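Local atomic coordinates of putative secreted lipase (Streptomyces sp. W007, PDB entry 5H6B), a protein that probably hydrolyses the ester bonds of triacylglycerols as a thermostable secreted lipase of the alpha/beta-hydrolase fold. Residues A[191-196]-A[247-252]; A[30-35]-A[51-56]; A[233-236]-A[241-244]. All blocks are in the same frame, centred on the assembly; numbering follows the deposited sequence.

From the N terminus, contact 2 comes first: it closes the short loop between strand 32-35 and helix 49-54, part of the beta-alpha-beta unit that ends in strand 59-63. The chain then adds most of the remaining sheet before contact 1 opens at strand 191-196 and closes at the end of helix 240-250. Contact 3 joins helix 232-237 to the start of the same helix 240-250. No loops cross: contact 2 is in series with the others and contact 3 is nested in contact 1. Helix 240-250 binds all three together: Leu250 packs on Leu53 and Val32, and Phe243 and His244 meet Tyr52, while Ile235 of helix 232-237 reaches strand 191-196.

Contact 1 of 3, residues A[191-196]-A[247-252]; sequences RYTVIA and ANALDP
In both Arg191 and Thr193 the first torsion places a side-chain atom beside the backbone N, anti to the carbonyl carbon: in Arg191 (chi1 -59°) this starts the chain, through CG, on its way to Pro252, and in Thr193 (chi1 -51°) it sets OG1 against Ala249. From there the arginine chain bends at its second and third torsions, and its guanidinium approaches the proline from the opposite direction. NH2 lies 3.5 Å from Pro252 CG, and Pro252 CB follows at 4.0 Å from the same nitrogen. Pro252 CG approaches obliquely to the guanidinium plane, and this is van der Waals contact at the exposed margin of the interface. An arginine suits such a place, since its long chain can lay the guanidinium against the proline carbons while the charge stays near water.

Deeper in, Thr193 OG1 rests 3.5 Å from the Ala249 methyl, and Thr193 CB is 4.1 Å from it. Alanine suits this place, since its single carbon lets the helix lie close to the strand, with the CA atoms of Thr193 and Ala249 6.9 Å apart. A branched threonine suits a strand, and its side chain also touches Arg217 of the neighbouring strand 216-220. On the outer side of the helix Asn248 ND2 is hydrogen-bonded to Glu245 OE1 and Thr256 O, while Asp251, just after the helix, forms a salt bridge with Arg254. The strand itself is held in the sheet by backbone bonds from Arg191 and Thr193 to Leu131. A C-terminal helix packed on one face of the central parallel sheet is characteristic of the alpha/beta-hydrolase fold.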
ATOM      1  N   ARG A 191       0.030   1.136 -14.063  1.00 45.05           N
ATOM      2  CA  ARG A 191       1.471   1.093 -13.835  1.00 50.38           C
ATOM      3  C   ARG A 191       1.763   0.676 -12.391  1.00 47.54           C
ATOM      4  O   ARG A 191       1.379   1.352 -11.441  1.00 47.20           O
ATOM      5  CB  ARG A 191       2.115   2.434 -14.190  1.00 55.19           C
ATOM      6  CG  ARG A 191       1.878   2.809 -15.658  1.00 63.97           C
ATOM      7  CD  ARG A 191       3.129   3.286 -16.390  1.00 72.78           C
ATOM      8  NE  ARG A 191       3.308   4.740 -16.330  1.00 79.16           N
ATOM      9  CZ  ARG A 191       4.416   5.396 -16.693  1.00 84.73           C
ATOM     10  NH1 ARG A 191       5.497   4.754 -17.143  1.00 85.58           N
ATOM     11  NH2 ARG A 191       4.446   6.722 -16.599  1.00 87.66           N
ATOM     12  N   TYR A 192       2.443  -0.456 -12.253  1.00 44.10           N
ATOM     13  CA  TYR A 192       2.713  -1.082 -10.971  1.00 41.85           C
ATOM     14  C   TYR A 192       4.155  -0.876 -10.585  1.00 42.15           C
ATOM     15  O   TYR A 192       5.051  -1.129 -11.404  1.00 40.71           O
ATOM     16  CB  TYR A 192       2.474  -2.585 -11.060  1.00 40.50           C
ATOM     17  CG  TYR A 192       1.052  -3.014 -11.335  1.00 39.47           C
ATOM     18  CD1 TYR A 192       0.517  -2.980 -12.630  1.00 38.68           C
ATOM     19  CD2 TYR A 192       0.252  -3.497 -10.309  1.00 39.64           C
ATOM     20  CE1 TYR A 192      -0.774  -3.414 -12.882  1.00 38.68           C
ATOM     21  CE2 TYR A 192      -1.032  -3.939 -10.556  1.00 39.23           C
ATOM     22  CZ  TYR A 192      -1.546  -3.895 -11.830  1.00 39.64           C
ATOM     23  OH  TYR A 192      -2.840  -4.320 -12.015  1.00 37.05           O
ATOM     24  N   THR A 193       4.379  -0.448  -9.339  1.00 40.95           N
ATOM     25  CA  THR A 193       5.724  -0.407  -8.737  1.00 39.71           C
ATOM     26  C   THR A 193       5.688  -1.205  -7.419  1.00 39.41           C
ATOM     27  O   THR A 193       4.680  -1.211  -6.708  1.00 38.18           O
ATOM     28  CB  THR A 193       6.192   1.042  -8.479  1.00 41.22           C
ATOM     29  OG1 THR A 193       6.028   1.828  -9.673  1.00 41.81           O
ATOM     30  CG2 THR A 193       7.658   1.103  -8.015  1.00 39.66           C
ATOM     31  N   VAL A 194       6.767  -1.928  -7.142  1.00 37.26           N
ATOM     32  CA  VAL A 194       6.934  -2.647  -5.891  1.00 37.36           C
ATOM     33  C   VAL A 194       8.304  -2.266  -5.337  1.00 38.60           C
ATOM     34  O   VAL A 194       9.309  -2.308  -6.050  1.00 39.63           O
ATOM     35  CB  VAL A 194       6.845  -4.170  -6.059  1.00 35.93           C
ATOM     36  CG1 VAL A 194       7.094  -4.875  -4.736  1.00 37.03           C
ATOM     37  CG2 VAL A 194       5.497  -4.578  -6.612  1.00 37.26           C
ATOM     38  N   ILE A 195       8.317  -1.858  -4.070  1.00 37.01           N
ATOM     39  CA  ILE A 195       9.535  -1.547  -3.361  1.00 32.61           C
ATOM     40  C   ILE A 195       9.581  -2.538  -2.206  1.00 33.06           C
ATOM     41  O   ILE A 195       8.687  -2.561  -1.356  1.00 32.99           O
ATOM     42  CB  ILE A 195       9.545  -0.095  -2.855  1.00 32.78           C
ATOM     43  CG1 ILE A 195       9.281   0.886  -4.002  1.00 31.51           C
ATOM     44  CG2 ILE A 195      10.867   0.211  -2.166  1.00 32.99           C
ATOM     45  CD1 ILE A 195       8.797   2.238  -3.555  1.00 32.78           C
ATOM     46  N   ALA A 196      10.630  -3.361  -2.205  1.00 33.65           N
ATOM     47  CA  ALA A 196      10.837  -4.409  -1.243  1.00 32.44           C
ATOM     48  C   ALA A 196      12.190  -4.240  -0.595  1.00 34.05           C
ATOM     49  O   ALA A 196      13.091  -3.593  -1.160  1.00 34.68           O
ATOM     50  CB  ALA A 196      10.750  -5.767  -1.923  1.00 32.62           C
ATOM     51  N   ALA A 247       7.649   8.819  -4.588  1.00 34.72           N
ATOM     52  CA  ALA A 247       7.478  10.088  -5.299  1.00 36.36           C
ATOM     53  C   ALA A 247       7.947  10.003  -6.778  1.00 36.35           C
ATOM     54  O   ALA A 247       7.355  10.621  -7.627  1.00 33.58           O
ATOM     55  CB  ALA A 247       8.198  11.207  -4.567  1.00 37.48           C
ATOM     56  N   ASN A 248       8.974   9.203  -7.071  1.00 39.20           N
ATOM     57  CA  ASN A 248       9.377   8.939  -8.466  1.00 41.12           C
ATOM     58  C   ASN A 248       8.286   8.256  -9.249  1.00 46.39           C
ATOM     59  O   ASN A 248       7.966   8.699 -10.362  1.00 47.24           O
ATOM     60  CB  ASN A 248      10.639   8.083  -8.552  1.00 37.84           C
ATOM     61  CG  ASN A 248      11.880   8.855  -8.193  1.00 37.55           C
ATOM     62  OD1 ASN A 248      11.873  10.076  -8.211  1.00 38.15           O
ATOM     63  ND2 ASN A 248      12.956   8.153  -7.875  1.00 39.27           N
ATOM     64  N   ALA A 249       7.721   7.188  -8.674  1.00 44.44           N
ATOM     65  CA  ALA A 249       6.647   6.435  -9.331  1.00 42.02           C
ATOM     66  C   ALA A 249       5.373   7.275  -9.528  1.00 44.07           C
ATOM     67  O   ALA A 249       4.663   7.101 -10.517  1.00 45.32           O
ATOM     68  CB  ALA A 249       6.325   5.174  -8.556  1.00 39.60           C
ATOM     69  N   LEU A 250       5.080   8.182  -8.605  1.00 44.31           N
ATOM     70  CA  LEU A 250       3.883   9.027  -8.746  1.00 44.71           C
ATOM     71  C   LEU A 250       4.019  10.141  -9.801  1.00 44.52           C
ATOM     72  O   LEU A 250       3.014  10.712 -10.221  1.00 43.37           O
ATOM     73  CB  LEU A 250       3.494   9.636  -7.397  1.00 44.73           C
ATOM     74  CG  LEU A 250       3.004   8.668  -6.314  1.00 43.69           C
ATOM     75  CD1 LEU A 250       2.828   9.412  -4.996  1.00 44.05           C
ATOM     76  CD2 LEU A 250       1.712   7.975  -6.711  1.00 45.93           C
ATOM     77  N   ASP A 251       5.249  10.467 -10.196  1.00 47.36           N
ATOM     78  CA  ASP A 251       5.512  11.478 -11.233  1.00 48.46           C
ATOM     79  C   ASP A 251       6.796  11.107 -12.020  1.00 46.91           C
ATOM     80  O   ASP A 251       7.848  11.739 -11.850  1.00 44.53           O
ATOM     81  CB  ASP A 251       5.621  12.847 -10.566  1.00 48.96           C
ATOM     82  CG  ASP A 251       5.907  13.963 -11.545  1.00 50.54           C
ATOM     83  OD1 ASP A 251       5.692  13.799 -12.763  1.00 50.85           O
ATOM     84  OD2 ASP A 251       6.356  15.017 -11.072  1.00 53.44           O
ATOM     85  N   PRO A 252       6.715  10.059 -12.865  1.00 46.50           N
ATOM     86  CA  PRO A 252       7.905   9.544 -13.569  1.00 51.50           C
ATOM     87  C   PRO A 252       8.634  10.575 -14.456  1.00 57.36           C
ATOM     88  O   PRO A 252       9.859  10.465 -14.626  1.00 56.02           O
ATOM     89  CB  PRO A 252       7.357   8.379 -14.402  1.00 51.06           C
ATOM     90  CG  PRO A 252       6.052   8.013 -13.768  1.00 48.29           C
ATOM     91  CD  PRO A 252       5.505   9.274 -13.186  1.00 46.69           C
TER

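Contact 2 of 3, residues A[30-35]-A[51-56]; sequences RPVVLV and PYLVNR
Apolar packing carries the whole contact, and one methyl does most of the work: Leu53 CD1 meets Val32 CG1 at 4.1 Å and Leu34 CD2 at 4.4 Å. The Val32 and Leu53 side chains cross at about a right angle. CG1 of Val32 stands anti to the backbone N (chi1 -179°), which turns that branch to the helix. Residues 32 and 34 alternate with Val33, which lies on the opposite face of the strand against Phe90 of helix 80-98, so branched apolar residues suit both sides of this buried strand. Leu250 of helix 240-250 touches both Val32 and Leu53, and Val60 lies against Leu34 and Leu53.

The strand, helix 49-54 and strand 59-63 form a beta-alpha-beta crossover of the parallel sheet, with Leu53 facing inward from the helix; in alpha/beta hydrolases the first and last helices share this face.

No hydrogen bond crosses to the strand; the polar contacts lie within residues 51-56. Arg56 NH1 donates to Tyr52 O at 3.1 Å, with an N-H...O angle of 157° and the oxygen close to the guanidinium plane. The same nitrogen stands 3.3 Å above the Tyr52 ring plane, over its centre, so ring and guanidinium lie face against face. Tyr52, in turn, touches Phe243 and His244.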
ATOM      1  N   ARG A  30      -3.562  13.743 -10.389  1.00 55.79           N
ATOM      2  CA  ARG A  30      -4.251  12.638  -9.746  1.00 53.14           C
ATOM      3  C   ARG A  30      -4.055  12.711  -8.240  1.00 49.02           C
ATOM      4  O   ARG A  30      -2.933  12.903  -7.768  1.00 47.42           O
ATOM      5  CB  ARG A  30      -3.783  11.301 -10.315  1.00 52.82           C
ATOM      6  CG  ARG A  30      -4.244  11.079 -11.755  1.00 52.67           C
ATOM      7  CD  ARG A  30      -3.779   9.739 -12.301  1.00 53.08           C
ATOM      8  NE  ARG A  30      -2.331   9.763 -12.455  1.00 51.57           N
ATOM      9  CZ  ARG A  30      -1.679  10.207 -13.528  1.00 55.93           C
ATOM     10  NH1 ARG A  30      -2.333  10.651 -14.607  1.00 59.53           N
ATOM     11  NH2 ARG A  30      -0.349  10.197 -13.535  1.00 51.60           N
ATOM     12  N   PRO A  31      -5.154  12.561  -7.482  1.00 48.52           N
ATOM     13  CA  PRO A  31      -5.027  12.463  -6.041  1.00 49.15           C
ATOM     14  C   PRO A  31      -4.451  11.092  -5.649  1.00 49.99           C
ATOM     15  O   PRO A  31      -4.636  10.099  -6.375  1.00 48.62           O
ATOM     16  CB  PRO A  31      -6.468  12.582  -5.571  1.00 48.80           C
ATOM     17  CG  PRO A  31      -7.241  11.881  -6.642  1.00 48.05           C
ATOM     18  CD  PRO A  31      -6.508  12.168  -7.929  1.00 46.49           C
ATOM     19  N   VAL A  32      -3.768  11.057  -4.509  1.00 48.73           N
ATOM     20  CA  VAL A  32      -3.130   9.849  -4.011  1.00 46.90           C
ATOM     21  C   VAL A  32      -3.981   9.266  -2.892  1.00 44.28           C
ATOM     22  O   VAL A  32      -4.384   9.996  -1.983  1.00 44.60           O
ATOM     23  CB  VAL A  32      -1.709  10.141  -3.498  1.00 47.40           C
ATOM     24  CG1 VAL A  32      -1.048   8.859  -2.992  1.00 48.69           C
ATOM     25  CG2 VAL A  32      -0.876  10.769  -4.610  1.00 47.63           C
ATOM     26  N   VAL A  33      -4.268   7.965  -2.988  1.00 41.54           N
ATOM     27  CA  VAL A  33      -4.908   7.198  -1.924  1.00 40.50           C
ATOM     28  C   VAL A  33      -3.878   6.262  -1.256  1.00 40.43           C
ATOM     29  O   VAL A  33      -3.255   5.433  -1.926  1.00 39.84           O
ATOM     30  CB  VAL A  33      -6.142   6.422  -2.435  1.00 40.82           C
ATOM     31  CG1 VAL A  33      -6.726   5.519  -1.353  1.00 41.02           C
ATOM     32  CG2 VAL A  33      -7.217   7.390  -2.927  1.00 42.56           C
ATOM     33  N   LEU A  34      -3.726   6.413   0.062  1.00 37.99           N
ATOM     34  CA  LEU A  34      -2.830   5.622   0.875  1.00 36.70           C
ATOM     35  C   LEU A  34      -3.602   4.501   1.579  1.00 38.28           C
ATOM     36  O   LEU A  34      -4.676   4.739   2.135  1.00 36.41           O
ATOM     37  CB  LEU A  34      -2.152   6.507   1.907  1.00 37.46           C
ATOM     38  CG  LEU A  34      -1.373   7.725   1.400  1.00 35.45           C
ATOM     39  CD1 LEU A  34      -0.675   8.408   2.570  1.00 33.99           C
ATOM     40  CD2 LEU A  34      -0.366   7.361   0.324  1.00 34.90           C
ATOM     41  N   VAL A  35      -3.051   3.282   1.534  1.00 37.11           N
ATOM     42  CA  VAL A  35      -3.734   2.069   1.987  1.00 36.10           C
ATOM     43  C   VAL A  35      -2.821   1.350   2.972  1.00 36.31           C
ATOM     44  O   VAL A  35      -1.811   0.737   2.572  1.00 34.09           O
ATOM     45  CB  VAL A  35      -4.084   1.133   0.807  1.00 35.83           C
ATOM     46  CG1 VAL A  35      -4.952  -0.038   1.272  1.00 37.93           C
ATOM     47  CG2 VAL A  35      -4.822   1.893  -0.273  1.00 36.74           C
ATOM     48  N   PRO A  51       2.452  13.840   4.823  1.00 39.08           N
ATOM     49  CA  PRO A  51       3.092  15.179   4.730  1.00 40.97           C
ATOM     50  C   PRO A  51       4.188  15.296   3.666  1.00 42.83           C
ATOM     51  O   PRO A  51       4.327  16.334   3.046  1.00 45.93           O
ATOM     52  CB  PRO A  51       3.734  15.380   6.113  1.00 42.37           C
ATOM     53  CG  PRO A  51       2.996  14.472   7.020  1.00 43.35           C
ATOM     54  CD  PRO A  51       2.524  13.294   6.188  1.00 41.41           C
ATOM     55  N   TYR A  52       4.969  14.238   3.482  1.00 42.21           N
ATOM     56  CA  TYR A  52       6.022  14.212   2.470  1.00 41.60           C
ATOM     57  C   TYR A  52       5.453  14.420   1.064  1.00 42.15           C
ATOM     58  O   TYR A  52       6.040  15.134   0.258  1.00 40.93           O
ATOM     59  CB  TYR A  52       6.749  12.879   2.579  1.00 44.94           C
ATOM     60  CG  TYR A  52       7.914  12.634   1.661  1.00 44.90           C
ATOM     61  CD1 TYR A  52       7.709  12.186   0.346  1.00 42.55           C
ATOM     62  CD2 TYR A  52       9.233  12.772   2.123  1.00 44.64           C
ATOM     63  CE1 TYR A  52       8.778  11.923  -0.490  1.00 44.77           C
ATOM     64  CE2 TYR A  52      10.309  12.504   1.290  1.00 45.51           C
ATOM     65  CZ  TYR A  52      10.073  12.077  -0.014  1.00 44.87           C
ATOM     66  OH  TYR A  52      11.123  11.819  -0.843  1.00 43.63           O
ATOM     67  N   LEU A  53       4.310  13.802   0.783  1.00 42.52           N
ATOM     68  CA  LEU A  53       3.632  13.994  -0.493  1.00 42.54           C
ATOM     69  C   LEU A  53       2.895  15.324  -0.565  1.00 44.91           C
ATOM     70  O   LEU A  53       2.874  15.950  -1.621  1.00 44.11           O
ATOM     71  CB  LEU A  53       2.669  12.846  -0.784  1.00 41.22           C
ATOM     72  CG  LEU A  53       3.356  11.498  -0.997  1.00 41.69           C
ATOM     73  CD1 LEU A  53       2.303  10.432  -1.268  1.00 40.71           C
ATOM     74  CD2 LEU A  53       4.375  11.564  -2.124  1.00 41.33           C
ATOM     75  N   VAL A  54       2.306  15.762   0.545  1.00 47.38           N
ATOM     76  CA  VAL A  54       1.659  17.074   0.595  1.00 49.53           C
ATOM     77  C   VAL A  54       2.659  18.185   0.261  1.00 52.68           C
ATOM     78  O   VAL A  54       2.320  19.120  -0.462  1.00 53.22           O
ATOM     79  CB  VAL A  54       0.970  17.322   1.956  1.00 49.34           C
ATOM     80  CG1 VAL A  54       0.547  18.781   2.126  1.00 50.65           C
ATOM     81  CG2 VAL A  54      -0.250  16.421   2.086  1.00 48.90           C
ATOM     82  N   ASN A  55       3.895  18.054   0.742  1.00 56.47           N
ATOM     83  CA  ASN A  55       4.956  19.038   0.469  1.00 58.26           C
ATOM     84  C   ASN A  55       5.481  19.020  -0.961  1.00 57.62           C
ATOM     85  O   ASN A  55       6.181  19.942  -1.353  1.00 60.17           O
ATOM     86  CB  ASN A  55       6.153  18.839   1.410  1.00 61.46           C
ATOM     87  CG  ASN A  55       5.797  19.034   2.874  1.00 63.87           C
ATOM     88  OD1 ASN A  55       4.788  19.660   3.215  1.00 67.16           O
ATOM     89  ND2 ASN A  55       6.622  18.479   3.750  1.00 63.14           N
ATOM     90  N   ARG A  56       5.192  17.955  -1.707  1.00 54.44           N
ATOM     91  CA  ARG A  56       5.463  17.879  -3.137  1.00 52.35           C
ATOM     92  C   ARG A  56       4.221  18.178  -3.999  1.00 52.04           C
ATOM     93  O   ARG A  56       4.240  17.963  -5.210  1.00 51.55           O
ATOM     94  CB  ARG A  56       6.072  16.511  -3.452  1.00 55.05           C
ATOM     95  CG  ARG A  56       7.466  16.374  -2.857  1.00 55.41           C
ATOM     96  CD  ARG A  56       7.920  14.939  -2.685  1.00 58.57           C
ATOM     97  NE  ARG A  56       9.339  14.905  -2.327  1.00 58.45           N
ATOM     98  CZ  ARG A  56       9.848  15.178  -1.123  1.00 58.28           C
ATOM     99  NH1 ARG A  56       9.068  15.493  -0.079  1.00 58.75           N
ATOM    100  NH2 ARG A  56      11.166  15.125  -0.958  1.00 57.47           N
TER

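Contact 3 of 3, residues A[233-236]-A[241-244]; sequences VAIG and IAFH
Apolar packing first joins Ile235 to Ala242, with Ile235 CG1 3.8 Å from Ala242 CB. CG1 stands anti to the backbone N (chi1 -167°) and is the branch carried to Ala242. The small side chain of the alanine suits the close spacing of helix 240-250, with the CA atoms of Ile235 and Ala242 6.3 Å apart. Ile235 and Ile241 both also touch Leu221 of helix 221-224.

The second kind of contact sets carbon against backbone carbonyls. Ala242 CB lies 3.6 Å from Ile235 O, which is also 3.7 Å from Phe243 CE1 in an oblique approach. Gly236 O meets Phe243 CZ at 3.6 Å, at the ring's edge and near its plane, where the slightly positive ring hydrogens probably suit a carbonyl oxygen. Replacing Phe243 with an alanine takes away the ring, which would probably open a gap beside the Gly236 carbonyl and leave Leu49 and Tyr52 of helix 49-54 without this packing partner.

Hydrogen bonds serve each helix separately and do not cross the contact. Glu231 accepts bonds from the N atoms of Val233 and Ala234, Thr237 OG1 bonds Val233 O, and Asp239 OD1 receives Ala242 N at the start of the last helix. Helix 232-237 begins at what is probably the histidine of a Ser-His-Asp triad, and a turn beside that residue packed against the final helix is consistent with the C-terminal end of the alpha/beta-hydrolase fold.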
ATOM      1  N   VAL A 233       8.252  -3.142   8.714  1.00 30.50           N
ATOM      2  CA  VAL A 233       7.451  -2.050   9.231  1.00 32.18           C
ATOM      3  C   VAL A 233       8.059  -0.702   8.863  1.00 31.38           C
ATOM      4  O   VAL A 233       7.357   0.171   8.366  1.00 31.00           O
ATOM      5  CB  VAL A 233       7.196  -2.206  10.758  1.00 33.17           C
ATOM      6  CG1 VAL A 233       6.463  -0.990  11.329  1.00 32.05           C
ATOM      7  CG2 VAL A 233       6.365  -3.470  10.993  1.00 33.14           C
ATOM      8  N   ALA A 234       9.362  -0.574   9.084  1.00 31.54           N
ATOM      9  CA  ALA A 234      10.089   0.656   8.849  1.00 33.67           C
ATOM     10  C   ALA A 234       9.959   1.158   7.421  1.00 32.43           C
ATOM     11  O   ALA A 234       9.729   2.353   7.212  1.00 32.33           O
ATOM     12  CB  ALA A 234      11.561   0.479   9.201  1.00 35.93           C
ATOM     13  N   ILE A 235      10.083   0.247   6.455  1.00 32.80           N
ATOM     14  CA  ILE A 235      10.075   0.618   5.035  1.00 32.20           C
ATOM     15  C   ILE A 235       8.787   1.356   4.625  1.00 31.81           C
ATOM     16  O   ILE A 235       8.845   2.277   3.823  1.00 32.15           O
ATOM     17  CB  ILE A 235      10.369  -0.593   4.107  1.00 32.46           C
ATOM     18  CG1 ILE A 235      10.682  -0.139   2.666  1.00 33.61           C
ATOM     19  CG2 ILE A 235       9.229  -1.596   4.092  1.00 34.40           C
ATOM     20  CD1 ILE A 235      11.004  -1.303   1.741  1.00 34.55           C
ATOM     21  N   GLY A 236       7.644   0.979   5.189  1.00 31.49           N
ATOM     22  CA  GLY A 236       6.386   1.659   4.863  1.00 32.96           C
ATOM     23  C   GLY A 236       5.910   2.756   5.791  1.00 32.37           C
ATOM     24  O   GLY A 236       4.862   3.353   5.548  1.00 33.39           O
ATOM     25  N   ILE A 241      13.966   7.098   1.980  1.00 37.71           N
ATOM     26  CA  ILE A 241      14.526   6.527   0.760  1.00 38.60           C
ATOM     27  C   ILE A 241      13.402   5.833  -0.005  1.00 38.01           C
ATOM     28  O   ILE A 241      13.153   6.153  -1.174  1.00 36.67           O
ATOM     29  CB  ILE A 241      15.710   5.582   1.066  1.00 39.76           C
ATOM     30  CG1 ILE A 241      16.910   6.403   1.547  1.00 41.65           C
ATOM     31  CG2 ILE A 241      16.093   4.787  -0.170  1.00 41.24           C
ATOM     32  CD1 ILE A 241      17.968   5.607   2.284  1.00 41.48           C
ATOM     33  N   ALA A 242      12.690   4.930   0.676  1.00 34.94           N
ATOM     34  CA  ALA A 242      11.504   4.312   0.099  1.00 34.66           C
ATOM     35  C   ALA A 242      10.499   5.360  -0.375  1.00 36.17           C
ATOM     36  O   ALA A 242       9.993   5.264  -1.495  1.00 38.22           O
ATOM     37  CB  ALA A 242      10.852   3.349   1.065  1.00 35.03           C
ATOM     38  N   PHE A 243      10.241   6.381   0.435  1.00 35.06           N
ATOM     39  CA  PHE A 243       9.240   7.387   0.046  1.00 36.42           C
ATOM     40  C   PHE A 243       9.662   8.258  -1.156  1.00 36.20           C
ATOM     41  O   PHE A 243       8.815   8.647  -1.957  1.00 33.96           O
ATOM     42  CB  PHE A 243       8.814   8.244   1.259  1.00 36.70           C
ATOM     43  CG  PHE A 243       8.216   7.449   2.414  1.00 36.08           C
ATOM     44  CD1 PHE A 243       7.636   6.181   2.229  1.00 36.86           C
ATOM     45  CD2 PHE A 243       8.205   7.990   3.702  1.00 36.38           C
ATOM     46  CE1 PHE A 243       7.080   5.475   3.304  1.00 37.87           C
ATOM     47  CE2 PHE A 243       7.649   7.281   4.778  1.00 36.02           C
ATOM     48  CZ  PHE A 243       7.081   6.030   4.574  1.00 35.39           C
ATOM     49  N   HIS A 244      10.956   8.539  -1.291  1.00 37.45           N
ATOM     50  CA  HIS A 244      11.475   9.205  -2.488  1.00 39.51           C
ATOM     51  C   HIS A 244      11.175   8.393  -3.734  1.00 40.00           C
ATOM     52  O   HIS A 244      10.759   8.956  -4.770  1.00 38.57           O
ATOM     53  CB  HIS A 244      12.974   9.429  -2.379  1.00 42.25           C
ATOM     54  CG  HIS A 244      13.519  10.362  -3.410  1.00 48.41           C
ATOM     55  ND1 HIS A 244      14.058   9.924  -4.605  1.00 47.62           N
ATOM     56  CD2 HIS A 244      13.611  11.715  -3.422  1.00 49.02           C
ATOM     57  CE1 HIS A 244      14.454  10.972  -5.306  1.00 49.63           C
ATOM     58  NE2 HIS A 244      14.198  12.069  -4.611  1.00 49.66           N
TER